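Local coordinates for protein CCMAN5 (PDB 2XSG) that is a bacterial family 92 glycoside hydrolase, probably acting as an alpha-mannosidase, used to enable mannose-6-phosphate modification of yeast-produced lysosomal enzymes, at residues 503-508 and 563-568; 572-575 and 580-583; 103-108 and 131-136; 43-48 and 54-59; 349-354 and 379-384. One frame throughout, in Å; residues are numbered along the deposited sequence.

Contact 1 of 5, residues 503-508 and 563-568; sequences AADGTQ and ARLGMR
Leu565 projects from helix 560-570 of the catalytic domain toward the loop side chains of Ala503, Asp505 and Thr507. The loop contains a type I beta turn from Ala503 to Gly506. An Asx turn overlaps it, in which Asp505 OD1 accepts the backbone N-H of Thr507.

Along Leu565 the contact grows toward one tip. CB comes no nearer the loop than 4.3 Å, at Ala503 CB. CG is slightly farther from the same methyl. The chain then forks, and CD1 does nearly all the touching. It lies 3.8 Å from Ala503 CB. It also rests on the branch point of Thr507, where it is 3.6 Å from OG1, and it reaches the Asp505 carboxylate 3.9 Å away at OD1. CD2 points off to the side. No hydrogen bond crosses the contact, so one methyl is simply seated against two polar side chains and an alanine.

The polar atoms of the loop are tied to each other. Asp505 has CG placed between its own N and carbonyl carbon (chi1 69°), which brings OD1 to the N-H and hydroxyl of Thr507. Both donors, OG1 and N, reach OD1 from the same face of its plane. With a valine in place of Thr507, OD1 would probably keep the backbone N-H but lose its hydroxyl mate, and the carboxylate beside Leu565 would be freer to turn. On the helix, Arg564 makes a salt bridge to Glu561. The hydroxyl bond, Thr507 OG1 to Asp505 OD1, is 2.8 Å long.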
# COMPACT_ATOMS: atom_id res chain seq x y z
N ALA A 503 25.57 -26.97 6.11
CA ALA A 503 24.70 -27.35 7.21
C ALA A 503 25.46 -28.06 8.35
O ALA A 503 26.61 -28.48 8.16
CB ALA A 503 23.54 -28.20 6.71
N ALA A 504 24.81 -28.19 9.51
CA ALA A 504 25.42 -28.79 10.71
C ALA A 504 25.91 -30.22 10.48
O ALA A 504 26.87 -30.65 11.10
CB ALA A 504 24.44 -28.75 11.89
N ASP A 505 25.27 -30.95 9.57
CA ASP A 505 25.68 -32.30 9.25
C ASP A 505 26.56 -32.38 7.99
O ASP A 505 26.76 -33.46 7.44
CB ASP A 505 24.45 -33.17 9.05
CG ASP A 505 23.68 -32.81 7.78
OD1 ASP A 505 23.97 -31.75 7.18
OD2 ASP A 505 22.80 -33.60 7.39
N GLY A 506 27.05 -31.23 7.52
CA GLY A 506 27.95 -31.20 6.36
C GLY A 506 27.29 -30.98 5.00
O GLY A 506 27.99 -30.75 4.02
N THR A 507 25.96 -31.05 4.94
CA THR A 507 25.23 -30.88 3.69
C THR A 507 25.56 -29.53 3.03
O THR A 507 25.55 -28.49 3.70
CB THR A 507 23.69 -31.00 3.88
OG1 THR A 507 23.37 -32.25 4.51
CG2 THR A 507 22.96 -30.94 2.53
N GLN A 508 25.86 -29.57 1.73
CA GLN A 508 26.25 -28.38 0.98
C GLN A 508 25.05 -27.64 0.39
O GLN A 508 24.33 -28.17 -0.46
CB GLN A 508 27.25 -28.74 -0.11
CG GLN A 508 28.52 -29.39 0.42
CD GLN A 508 29.30 -28.42 1.27
OE1 GLN A 508 29.91 -27.49 0.77
NE2 GLN A 508 29.24 -28.61 2.59
N ALA A 563 17.83 -27.75 0.43
CA ALA A 563 16.75 -26.74 0.55
C ALA A 563 16.09 -26.78 1.91
O ALA A 563 15.84 -25.73 2.53
CB ALA A 563 15.70 -26.93 -0.52
N ARG A 564 15.77 -28.00 2.36
CA ARG A 564 15.04 -28.23 3.60
C ARG A 564 15.85 -27.69 4.77
O ARG A 564 15.30 -27.02 5.65
CB ARG A 564 14.72 -29.72 3.79
CG ARG A 564 13.85 -30.06 5.03
CD ARG A 564 13.82 -31.58 5.35
NE ARG A 564 15.08 -32.03 5.94
CZ ARG A 564 15.42 -31.89 7.22
NH1 ARG A 564 14.58 -31.32 8.08
NH2 ARG A 564 16.60 -32.32 7.65
N LEU A 565 17.16 -27.96 4.76
CA LEU A 565 18.06 -27.50 5.82
C LEU A 565 18.31 -25.98 5.71
O LEU A 565 18.42 -25.30 6.73
CB LEU A 565 19.37 -28.28 5.79
CG LEU A 565 19.31 -29.75 6.23
CD1 LEU A 565 20.57 -30.47 5.81
CD2 LEU A 565 19.13 -29.88 7.75
N GLY A 566 18.38 -25.46 4.49
CA GLY A 566 18.48 -24.01 4.26
C GLY A 566 17.30 -23.24 4.85
O GLY A 566 17.48 -22.21 5.53
N MET A 567 16.09 -23.75 4.60
CA MET A 567 14.85 -23.14 5.08
C MET A 567 14.81 -23.13 6.58
O MET A 567 14.50 -22.11 7.19
CB MET A 567 13.63 -23.84 4.50
CG MET A 567 13.13 -23.21 3.21
SD MET A 567 12.83 -21.41 3.30
CE MET A 567 11.52 -21.33 4.49
N ARG A 568 15.17 -24.26 7.20
CA ARG A 568 15.31 -24.31 8.64
C ARG A 568 16.31 -23.30 9.19
O ARG A 568 16.02 -22.64 10.18
CB ARG A 568 15.61 -25.74 9.12
CG ARG A 568 14.48 -26.72 8.74
CD ARG A 568 14.76 -28.16 9.15
NE ARG A 568 14.70 -28.27 10.60
CZ ARG A 568 13.66 -28.73 11.30
NH1 ARG A 568 12.57 -29.17 10.69
NH2 ARG A 568 13.73 -28.77 12.61

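Contact 2 of 5, residues 572-575 and 580-583; sequences GEHA and KAML
Ala581 and Gly572 bury the most surface here, and their backbones lie close together. Gly572 CA sits 3.2 Å from Ala581 O. The amide of Gly572 is also near that oxygen, but its angle is too poor for a hydrogen bond. A beta carbon on Gly572 would fall 2.7 Å from Ala581 O, which is a clash. The residue also has a positive phi (54°), a backbone conformation that glycine adopts easily. The methyl of Ala581 faces across the same gap, with CB 3.9 Å from Gly572 CA.

Gly572 is the C-prime residue of a Schellman motif that closes helix 560-570. Glu573 N bonds back to Arg568 O, and Gly572 N to His569 O. A type I beta turn follows directly, from Gly572 to Ala575, and the chain comes round so that Ala581 packs on the capped end. Ala575 adds a loose apolar touch, with its CB 4.4 Å from Ala581 CB.

His574 reaches in from the turn. Its CG stands between its own N and carbonyl carbon (chi1 61°), and this carries the imidazole round to the Ala581 side. NE2 lies 4.1 Å from Ala581 CB, in an oblique approach. A water lies at the ring edge, in plane. It donates to Ala581 O over 2.6 Å and makes a longer bond with His574 NE2. The carbonyl of Ala581 is therefore satisfied by solvent rather than by Gly572. The His574 ring also meets that of His569, their planes about 15° apart. Glu573 turns to Lys609 and Trp610 of helix 604-616.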
# COMPACT_ATOMS: atom_id res chain seq x y z
N GLY A 572 16.24 -19.81 11.84
CA GLY A 572 16.94 -20.12 13.09
C GLY A 572 16.33 -21.26 13.89
O GLY A 572 16.33 -21.22 15.12
N GLU A 573 15.80 -22.27 13.21
CA GLU A 573 15.11 -23.40 13.88
C GLU A 573 16.00 -24.20 14.84
O GLU A 573 15.52 -24.76 15.83
CB GLU A 573 14.49 -24.35 12.84
CG GLU A 573 13.22 -23.81 12.19
CD GLU A 573 12.01 -23.80 13.13
OE1 GLU A 573 12.02 -24.50 14.16
OE2 GLU A 573 11.05 -23.05 12.85
N HIS A 574 17.30 -24.21 14.54
CA HIS A 574 18.31 -24.86 15.39
C HIS A 574 18.67 -24.03 16.63
O HIS A 574 19.36 -24.54 17.52
CB HIS A 574 19.60 -25.03 14.58
CG HIS A 574 20.17 -23.72 14.12
ND1 HIS A 574 21.26 -23.14 14.71
CD2 HIS A 574 19.76 -22.86 13.16
CE1 HIS A 574 21.52 -21.99 14.12
NE2 HIS A 574 20.62 -21.79 13.18
N ALA A 575 18.28 -22.75 16.66
CA ALA A 575 18.50 -21.92 17.84
C ALA A 575 17.34 -20.95 18.08
O ALA A 575 17.47 -19.76 17.83
CB ALA A 575 19.82 -21.17 17.75
N LYS A 580 19.77 -13.54 16.78
CA LYS A 580 20.73 -13.34 15.69
C LYS A 580 20.66 -14.44 14.61
O LYS A 580 21.13 -14.24 13.48
CB LYS A 580 22.15 -13.21 16.27
CG LYS A 580 23.24 -12.74 15.30
CD LYS A 580 23.33 -11.20 15.14
CE LYS A 580 24.48 -10.83 14.17
NZ LYS A 580 24.36 -9.47 13.51
N ALA A 581 20.05 -15.58 14.94
CA ALA A 581 19.91 -16.68 13.96
C ALA A 581 18.69 -16.52 13.04
O ALA A 581 18.42 -17.39 12.21
CB ALA A 581 19.87 -18.04 14.69
N MET A 582 17.96 -15.42 13.19
CA MET A 582 16.81 -15.12 12.36
C MET A 582 17.26 -14.42 11.07
O MET A 582 17.59 -13.22 11.09
CB MET A 582 15.81 -14.25 13.14
CG MET A 582 14.56 -13.82 12.35
SD MET A 582 13.59 -15.17 11.64
CE MET A 582 13.17 -16.19 13.06
N LEU A 583 17.26 -15.14 9.96
CA LEU A 583 17.80 -14.60 8.69
C LEU A 583 16.69 -13.98 7.84
O LEU A 583 16.96 -13.17 6.94
CB LEU A 583 18.54 -15.69 7.89
CG LEU A 583 19.66 -16.40 8.65
CD1 LEU A 583 20.43 -17.31 7.73
CD2 LEU A 583 20.59 -15.40 9.35
O HOH W 1 20.23 -19.08 11.37

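Contact 3 of 5, residues 103-108 and 131-136; sequences HDDEDA and PGTIEA
Asp105 and Glu135 face each other across a wide gap, with their CA atoms 9.4 Å apart. Their carboxylates meet at about a right angle, the planes 85° apart. Asp105 OD2 is 4.2 Å from Glu135 OE1. Two like charges at this range would probably repel, and the approach could raise the affinity of either group for a proton.

A water eases the encounter. It donates to Asp105 OD1 and to Glu135 OE1, with short distances of 2.6 Å to the former and 2.5 Å to the latter. No direct hydrogen bond crosses, and the only other touch is Asp105 OD2 against Thr133 CG2 at 4.5 Å. Glu135 gets there by a bend at chi2 (-76°), which turns its carboxylate toward the water. Asp105 has CG anti to its N, a rotation that points its carboxylate across toward Glu135.

The contact itself is thus loose and on the solvent side, with no tight packing. The close bonding is internal to residues 103-108. His103 ND1 donates to Glu106 OE1 over 2.7 Å, and the bond is almost straight at 178°. The carboxylate oxygen lies in the plane of the imidazole, which fixes how that ring is turned. Glu106 OE2 is bound in turn by Tyr113 OH and Tyr52 OH.

Strands 106-109 and 133-140 both pair antiparallel with strand 112-121, one along each side of it. Asp105 bonds to Gly116 and Ile134 to Leu117 through the backbone, so the acidic pair bridges over the middle strand. Strand 144-150 continues the sheet beyond 133-140.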
# COMPACT_ATOMS: atom_id res chain seq x y z
N HIS A 103 -5.88 13.37 22.14
CA HIS A 103 -6.53 12.13 21.68
C HIS A 103 -7.81 11.83 22.47
O HIS A 103 -8.63 11.03 22.03
CB HIS A 103 -5.58 10.95 21.76
CG HIS A 103 -4.37 11.10 20.91
ND1 HIS A 103 -4.45 11.23 19.53
CD2 HIS A 103 -3.06 11.14 21.22
CE1 HIS A 103 -3.23 11.35 19.04
NE2 HIS A 103 -2.37 11.30 20.05
N ASP A 104 -7.96 12.46 23.64
CA ASP A 104 -9.22 12.35 24.41
C ASP A 104 -10.36 13.12 23.74
O ASP A 104 -11.53 12.88 24.03
CB ASP A 104 -9.02 12.87 25.84
CG ASP A 104 -8.02 12.04 26.63
OD1 ASP A 104 -8.00 10.80 26.45
OD2 ASP A 104 -7.26 12.63 27.43
N ASP A 105 -10.01 14.06 22.87
CA ASP A 105 -11.00 14.84 22.12
C ASP A 105 -10.75 14.65 20.62
O ASP A 105 -10.50 15.61 19.90
CB ASP A 105 -10.93 16.32 22.53
CG ASP A 105 -12.15 17.11 22.09
OD1 ASP A 105 -13.20 16.49 21.86
OD2 ASP A 105 -12.09 18.36 22.00
N GLU A 106 -10.84 13.41 20.17
CA GLU A 106 -10.51 13.02 18.81
C GLU A 106 -11.22 11.70 18.57
O GLU A 106 -11.20 10.82 19.44
CB GLU A 106 -8.99 12.83 18.66
CG GLU A 106 -8.50 12.53 17.25
CD GLU A 106 -7.04 12.09 17.21
OE1 GLU A 106 -6.66 11.25 18.06
OE2 GLU A 106 -6.27 12.57 16.33
N ASP A 107 -11.80 11.56 17.38
CA ASP A 107 -12.61 10.40 16.99
C ASP A 107 -12.55 10.21 15.45
O ASP A 107 -12.72 11.17 14.71
CB ASP A 107 -14.06 10.65 17.43
CG ASP A 107 -14.97 9.47 17.18
OD1 ASP A 107 -14.52 8.30 17.32
OD2 ASP A 107 -16.17 9.71 16.87
N ALA A 108 -12.29 8.99 15.00
CA ALA A 108 -12.21 8.72 13.58
C ALA A 108 -12.53 7.27 13.28
O ALA A 108 -12.49 6.41 14.15
CB ALA A 108 -10.80 9.12 13.00
N PRO A 131 -8.93 31.42 24.22
CA PRO A 131 -10.04 30.70 24.87
C PRO A 131 -10.94 29.97 23.89
O PRO A 131 -11.20 30.46 22.78
CB PRO A 131 -10.84 31.83 25.55
CG PRO A 131 -10.18 33.12 25.17
CD PRO A 131 -8.77 32.76 24.81
N GLY A 132 -11.39 28.78 24.29
CA GLY A 132 -12.40 28.05 23.53
C GLY A 132 -11.87 27.01 22.56
O GLY A 132 -10.66 26.81 22.43
N THR A 133 -12.79 26.36 21.87
CA THR A 133 -12.46 25.20 21.05
C THR A 133 -13.01 25.33 19.64
O THR A 133 -14.15 25.75 19.45
CB THR A 133 -12.96 23.91 21.77
OG1 THR A 133 -12.19 23.74 22.97
CG2 THR A 133 -12.78 22.66 20.91
N ILE A 134 -12.17 25.04 18.65
CA ILE A 134 -12.64 24.90 17.29
C ILE A 134 -12.92 23.40 17.07
O ILE A 134 -11.98 22.59 17.01
CB ILE A 134 -11.63 25.41 16.23
CG1 ILE A 134 -11.27 26.89 16.47
CG2 ILE A 134 -12.18 25.20 14.83
CD1 ILE A 134 -10.03 27.35 15.68
N GLU A 135 -14.20 23.05 17.00
CA GLU A 135 -14.59 21.65 16.80
C GLU A 135 -14.52 21.40 15.31
O GLU A 135 -15.19 22.06 14.54
CB GLU A 135 -16.00 21.38 17.34
CG GLU A 135 -16.18 21.58 18.87
CD GLU A 135 -15.61 20.45 19.72
OE1 GLU A 135 -14.98 19.49 19.19
OE2 GLU A 135 -15.79 20.51 20.96
N ALA A 136 -13.66 20.47 14.91
CA ALA A 136 -13.46 20.18 13.50
C ALA A 136 -13.97 18.78 13.19
O ALA A 136 -13.61 17.81 13.85
CB ALA A 136 -12.01 20.30 13.16
O HOH W 2 -15.12 17.27 20.36

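Contact 4 of 5, residues 43-48 and 54-59; sequences TTPGRN and YAQSKI
The flat amide of Gln56 lies against Gly46, one face covered by the glycine backbone. Gly46 CA sits over that face, 3.6 Å from Gln56 CD. Gly46 N is on the same side and gives a weak hydrogen bond to Gln56 OE1 (3.2 Å). From the opposite side of the amide plane a water donates to OE1. At the edge, Pro45 CD touches OE1 at 3.5 Å. Gln56 NE2 bonds to Asp53.

Gln56 bends at chi2 (-65°), which folds the amide back over the cis-proline turn. Its CG meets Thr43 OG1 at 3.5 Å. Gly46 fits because it has no side chain: a beta carbon would fall about 2.7 Å from Gln56 NE2. A leucine in place of Gln56 would probably leave Gly46 N without its weak acceptor and Asp53 without its amide mate.

The same water also donates to Thr44 O and accepts from Ser57 N. It thus links both segments where the strands part. Thr43 OG1 also donates to Gly46 O and accepts from Asp53 N.

Beyond the turn the backbones close up. Thr44 N donates to Lys58 O over 2.9 Å, and Thr43 CA makes a C-H...O contact with the same oxygen. Thr44 CG2 packs 3.6 Å from Lys58 CB. Thr43 and Ile59 form an antiparallel non-hydrogen-bonded pair, with both side chains buried. This is the mouth of a long-loop beta hairpin. Strands 40-44 and 58-63 are its arms, and strand 99-100 extends the small antiparallel sheet.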
# COMPACT_ATOMS: atom_id res chain seq x y z
N THR A 43 -0.16 17.05 11.87
CA THR A 43 0.42 17.39 13.17
C THR A 43 1.58 18.38 13.03
O THR A 43 2.12 18.56 11.94
CB THR A 43 0.85 16.15 14.00
OG1 THR A 43 1.86 15.42 13.31
CG2 THR A 43 -0.33 15.25 14.29
N THR A 44 1.94 19.03 14.13
CA THR A 44 3.09 19.94 14.14
C THR A 44 3.71 19.92 15.53
O THR A 44 2.99 19.74 16.52
CB THR A 44 2.66 21.37 13.73
OG1 THR A 44 3.76 22.27 13.86
CG2 THR A 44 1.47 21.87 14.58
N PRO A 45 5.05 20.08 15.64
CA PRO A 45 6.05 20.27 14.58
C PRO A 45 6.48 18.97 13.90
O PRO A 45 7.14 19.01 12.86
CB PRO A 45 7.23 20.88 15.33
CG PRO A 45 7.14 20.27 16.69
CD PRO A 45 5.67 20.09 16.98
N GLY A 46 6.14 17.84 14.50
CA GLY A 46 6.50 16.53 13.93
C GLY A 46 5.32 15.90 13.21
O GLY A 46 4.17 16.25 13.45
N ARG A 47 5.62 14.98 12.29
CA ARG A 47 4.61 14.28 11.53
C ARG A 47 5.19 12.94 11.13
O ARG A 47 6.41 12.76 11.17
CB ARG A 47 4.20 15.09 10.28
CG ARG A 47 5.34 15.41 9.27
CD ARG A 47 4.81 16.21 8.10
NE ARG A 47 5.76 16.44 7.01
CZ ARG A 47 6.01 15.60 6.00
NH1 ARG A 47 5.42 14.42 5.92
NH2 ARG A 47 6.88 15.95 5.08
N ASN A 48 4.35 12.00 10.72
CA ASN A 48 4.85 10.89 9.93
C ASN A 48 4.86 11.26 8.43
O ASN A 48 4.61 12.42 8.08
CB ASN A 48 4.17 9.55 10.28
CG ASN A 48 2.80 9.36 9.64
OD1 ASN A 48 2.29 10.22 8.91
ND2 ASN A 48 2.20 8.21 9.90
N TYR A 54 1.04 10.32 15.60
CA TYR A 54 0.18 10.11 16.81
C TYR A 54 0.80 10.69 18.09
O TYR A 54 0.07 11.11 19.01
CB TYR A 54 -0.12 8.61 17.03
CG TYR A 54 -1.28 8.35 18.00
CD1 TYR A 54 -1.05 8.18 19.38
CD2 TYR A 54 -2.60 8.30 17.54
CE1 TYR A 54 -2.13 7.96 20.26
CE2 TYR A 54 -3.68 8.08 18.42
CZ TYR A 54 -3.43 7.91 19.76
OH TYR A 54 -4.50 7.69 20.60
N ALA A 55 2.13 10.67 18.16
CA ALA A 55 2.84 11.10 19.37
C ALA A 55 2.78 12.61 19.57
O ALA A 55 3.12 13.08 20.67
CB ALA A 55 4.30 10.62 19.36
N GLN A 56 2.34 13.37 18.56
CA GLN A 56 2.31 14.84 18.64
C GLN A 56 1.09 15.37 19.41
O GLN A 56 0.19 14.61 19.80
CB GLN A 56 2.38 15.47 17.26
CG GLN A 56 3.56 15.04 16.40
CD GLN A 56 4.89 15.47 16.98
OE1 GLN A 56 5.11 16.65 17.25
NE2 GLN A 56 5.79 14.52 17.14
N SER A 57 1.07 16.68 19.65
CA SER A 57 0.01 17.26 20.46
C SER A 57 -0.51 18.57 19.88
O SER A 57 -1.31 19.27 20.52
CB SER A 57 0.46 17.43 21.91
OG SER A 57 1.62 18.23 21.98
N LYS A 58 -0.08 18.89 18.65
CA LYS A 58 -0.64 20.01 17.92
C LYS A 58 -0.99 19.62 16.49
O LYS A 58 -0.33 18.78 15.88
CB LYS A 58 0.29 21.21 17.94
CG LYS A 58 0.34 21.88 19.30
CD LYS A 58 1.58 22.71 19.46
CE LYS A 58 1.64 23.29 20.86
NZ LYS A 58 2.89 24.05 21.01
N ILE A 59 -2.05 20.24 16.00
CA ILE A 59 -2.52 20.07 14.64
C ILE A 59 -2.69 21.45 14.01
O ILE A 59 -3.22 22.36 14.63
CB ILE A 59 -3.86 19.29 14.61
CG1 ILE A 59 -3.60 17.80 14.89
CG2 ILE A 59 -4.64 19.54 13.30
CD1 ILE A 59 -4.84 16.92 14.88
O HOH W 3 3.01 18.51 18.96

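Contact 5 of 5, residues 349-354 and 379-384; sequences DSWATW and VYLFAD
Asp349 OD1 faces a methyl of Leu381 and is held by the next residue of its own segment. Ser350 N donates to it over 2.7 Å, with an N-H...O angle of 138°. The donor sits above the carboxylate plane, 45° out of it. The other oxygen, OD2, takes a hydrogen bond from Ser400. Both oxygens of this buried carboxylate therefore have a partner, which would limit its rotation.

Across the contact the chemistry is apolar. Leu381 has CG anti to its N (chi1 -179°), and CD2 is its touching atom. It comes within 3.5 Å of Trp351 NE1 and 3.7 Å of Trp351 CD1. The methyl thus meets the pyrrole part of the indole, at an oblique approach. The indole and the leucine run antiparallel alongside one another. CD2 also reaches Asp349 OD1, more loosely, at 4.4 Å. All three touching residues are buried, yet the shared surface is small, 96 Å². Within this pair of segments, one methyl makes the contact.

The side chain of Trp351 lies about 10 Å from a bound bis-tris propane molecule, too far for direct contact.

The contact belongs to the catalytic domain. Asp349 ends the short strand 348-349 and pairs with Met323. Trp351 bonds through its backbone to Val404 and Arg405. Ala352 is at the N-cap position of helix 353-366, and the chain then leads into helix 368-387, which carries Leu381. Tyr347 packs on Leu381, and the neighbouring Phe382 turns to helix 427-438.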
# COMPACT_ATOMS: atom_id res chain seq x y z
N ASP A 349 -4.98 4.62 -10.60
CA ASP A 349 -3.62 5.11 -10.75
C ASP A 349 -3.01 5.32 -9.36
O ASP A 349 -3.76 5.44 -8.37
CB ASP A 349 -3.62 6.42 -11.54
CG ASP A 349 -2.24 6.81 -12.07
OD1 ASP A 349 -1.26 6.04 -11.91
OD2 ASP A 349 -2.14 7.93 -12.62
N SER A 350 -1.68 5.35 -9.32
CA SER A 350 -0.84 5.51 -8.12
C SER A 350 -0.21 4.19 -7.75
O SER A 350 -0.83 3.35 -7.11
CB SER A 350 -1.57 6.07 -6.91
OG SER A 350 -0.63 6.38 -5.89
N TRP A 351 1.03 3.99 -8.18
CA TRP A 351 1.64 2.67 -8.16
C TRP A 351 2.93 2.70 -7.36
O TRP A 351 3.64 3.70 -7.37
CB TRP A 351 1.92 2.24 -9.59
CG TRP A 351 0.70 2.27 -10.49
CD1 TRP A 351 0.32 3.27 -11.33
CD2 TRP A 351 -0.28 1.23 -10.64
NE1 TRP A 351 -0.85 2.93 -11.99
CE2 TRP A 351 -1.24 1.68 -11.58
CE3 TRP A 351 -0.44 -0.04 -10.06
CZ2 TRP A 351 -2.33 0.91 -11.97
CZ3 TRP A 351 -1.54 -0.81 -10.44
CH2 TRP A 351 -2.47 -0.33 -11.38
N ALA A 352 3.22 1.62 -6.65
CA ALA A 352 4.49 1.46 -5.94
C ALA A 352 4.85 -0.01 -6.09
O ALA A 352 5.12 -0.72 -5.12
CB ALA A 352 4.34 1.81 -4.48
N THR A 353 4.85 -0.46 -7.34
CA THR A 353 4.80 -1.88 -7.63
C THR A 353 6.07 -2.67 -7.28
O THR A 353 5.99 -3.88 -7.04
CB THR A 353 4.31 -2.07 -9.08
OG1 THR A 353 3.14 -1.25 -9.25
CG2 THR A 353 3.94 -3.53 -9.37
N TRP A 354 7.22 -2.00 -7.21
CA TRP A 354 8.47 -2.62 -6.71
C TRP A 354 8.28 -3.18 -5.29
O TRP A 354 8.75 -4.28 -4.98
CB TRP A 354 9.60 -1.59 -6.72
CG TRP A 354 10.99 -2.12 -6.50
CD1 TRP A 354 11.88 -2.52 -7.46
CD2 TRP A 354 11.68 -2.24 -5.24
NE1 TRP A 354 13.07 -2.92 -6.87
CE2 TRP A 354 12.98 -2.74 -5.52
CE3 TRP A 354 11.33 -1.98 -3.91
CZ2 TRP A 354 13.92 -3.00 -4.51
CZ3 TRP A 354 12.27 -2.24 -2.90
CH2 TRP A 354 13.55 -2.75 -3.21
N VAL A 379 -2.53 -1.71 -17.61
CA VAL A 379 -2.39 -1.89 -19.07
C VAL A 379 -2.53 -0.57 -19.84
O VAL A 379 -1.69 -0.27 -20.69
CB VAL A 379 -3.33 -2.99 -19.62
CG1 VAL A 379 -3.35 -2.99 -21.13
CG2 VAL A 379 -2.89 -4.37 -19.10
N TYR A 380 -3.54 0.23 -19.52
CA TYR A 380 -3.73 1.54 -20.17
C TYR A 380 -2.59 2.49 -19.92
O TYR A 380 -2.22 3.27 -20.81
CB TYR A 380 -5.01 2.22 -19.69
CG TYR A 380 -6.21 1.97 -20.54
CD1 TYR A 380 -6.49 0.69 -21.01
CD2 TYR A 380 -7.09 3.00 -20.87
CE1 TYR A 380 -7.60 0.44 -21.80
CE2 TYR A 380 -8.22 2.76 -21.66
CZ TYR A 380 -8.45 1.48 -22.12
OH TYR A 380 -9.54 1.19 -22.87
N LEU A 381 -2.03 2.43 -18.71
CA LEU A 381 -0.93 3.30 -18.31
C LEU A 381 0.31 3.07 -19.16
O LEU A 381 0.94 4.04 -19.62
CB LEU A 381 -0.61 3.14 -16.81
CG LEU A 381 0.52 4.05 -16.32
CD1 LEU A 381 0.09 5.51 -16.40
CD2 LEU A 381 0.96 3.70 -14.91
N PHE A 382 0.66 1.80 -19.38
CA PHE A 382 1.79 1.45 -20.26
C PHE A 382 1.45 1.64 -21.74
O PHE A 382 2.31 2.02 -22.53
CB PHE A 382 2.30 0.02 -19.96
CG PHE A 382 3.28 -0.02 -18.81
CD1 PHE A 382 4.63 0.22 -19.02
CD2 PHE A 382 2.84 -0.23 -17.50
CE1 PHE A 382 5.55 0.22 -17.95
CE2 PHE A 382 3.74 -0.24 -16.44
CZ PHE A 382 5.10 0.00 -16.67
N ALA A 383 0.20 1.40 -22.11
CA ALA A 383 -0.26 1.61 -23.47
C ALA A 383 -0.14 3.10 -23.83
O ALA A 383 0.25 3.45 -24.97
CB ALA A 383 -1.67 1.13 -23.63
N ASP A 384 -0.44 3.96 -22.86
CA ASP A 384 -0.30 5.41 -22.99
C ASP A 384 1.15 5.87 -23.15
O ASP A 384 1.44 6.70 -24.03
CB ASP A 384 -0.98 6.14 -21.82
CG ASP A 384 -2.50 6.10 -21.89
OD1 ASP A 384 -3.04 5.69 -22.96
OD2 ASP A 384 -3.15 6.44 -20.88

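How the contacts relate
Contact 5 is the only one whose touching residues are all buried. Contact 3 is a surface contact, and contacts 1, 2 and 4 are partly buried. Contacts 1 and 2 share helix 560-570: one uses its flank, the other its C-terminal end. Contacts 3 and 4 belong to the N-terminal beta region and join through His103 NE2 and Tyr54 O, 2.7 Å apart. Contact 4 alone has direct hydrogen bonds between its segments. Contacts 1 and 5 rely on a leucine methyl, and contacts 2, 3 and 4 each have a bridging water. Contacts 1 and 3 lie farthest apart, with centres about 58 Å from each other.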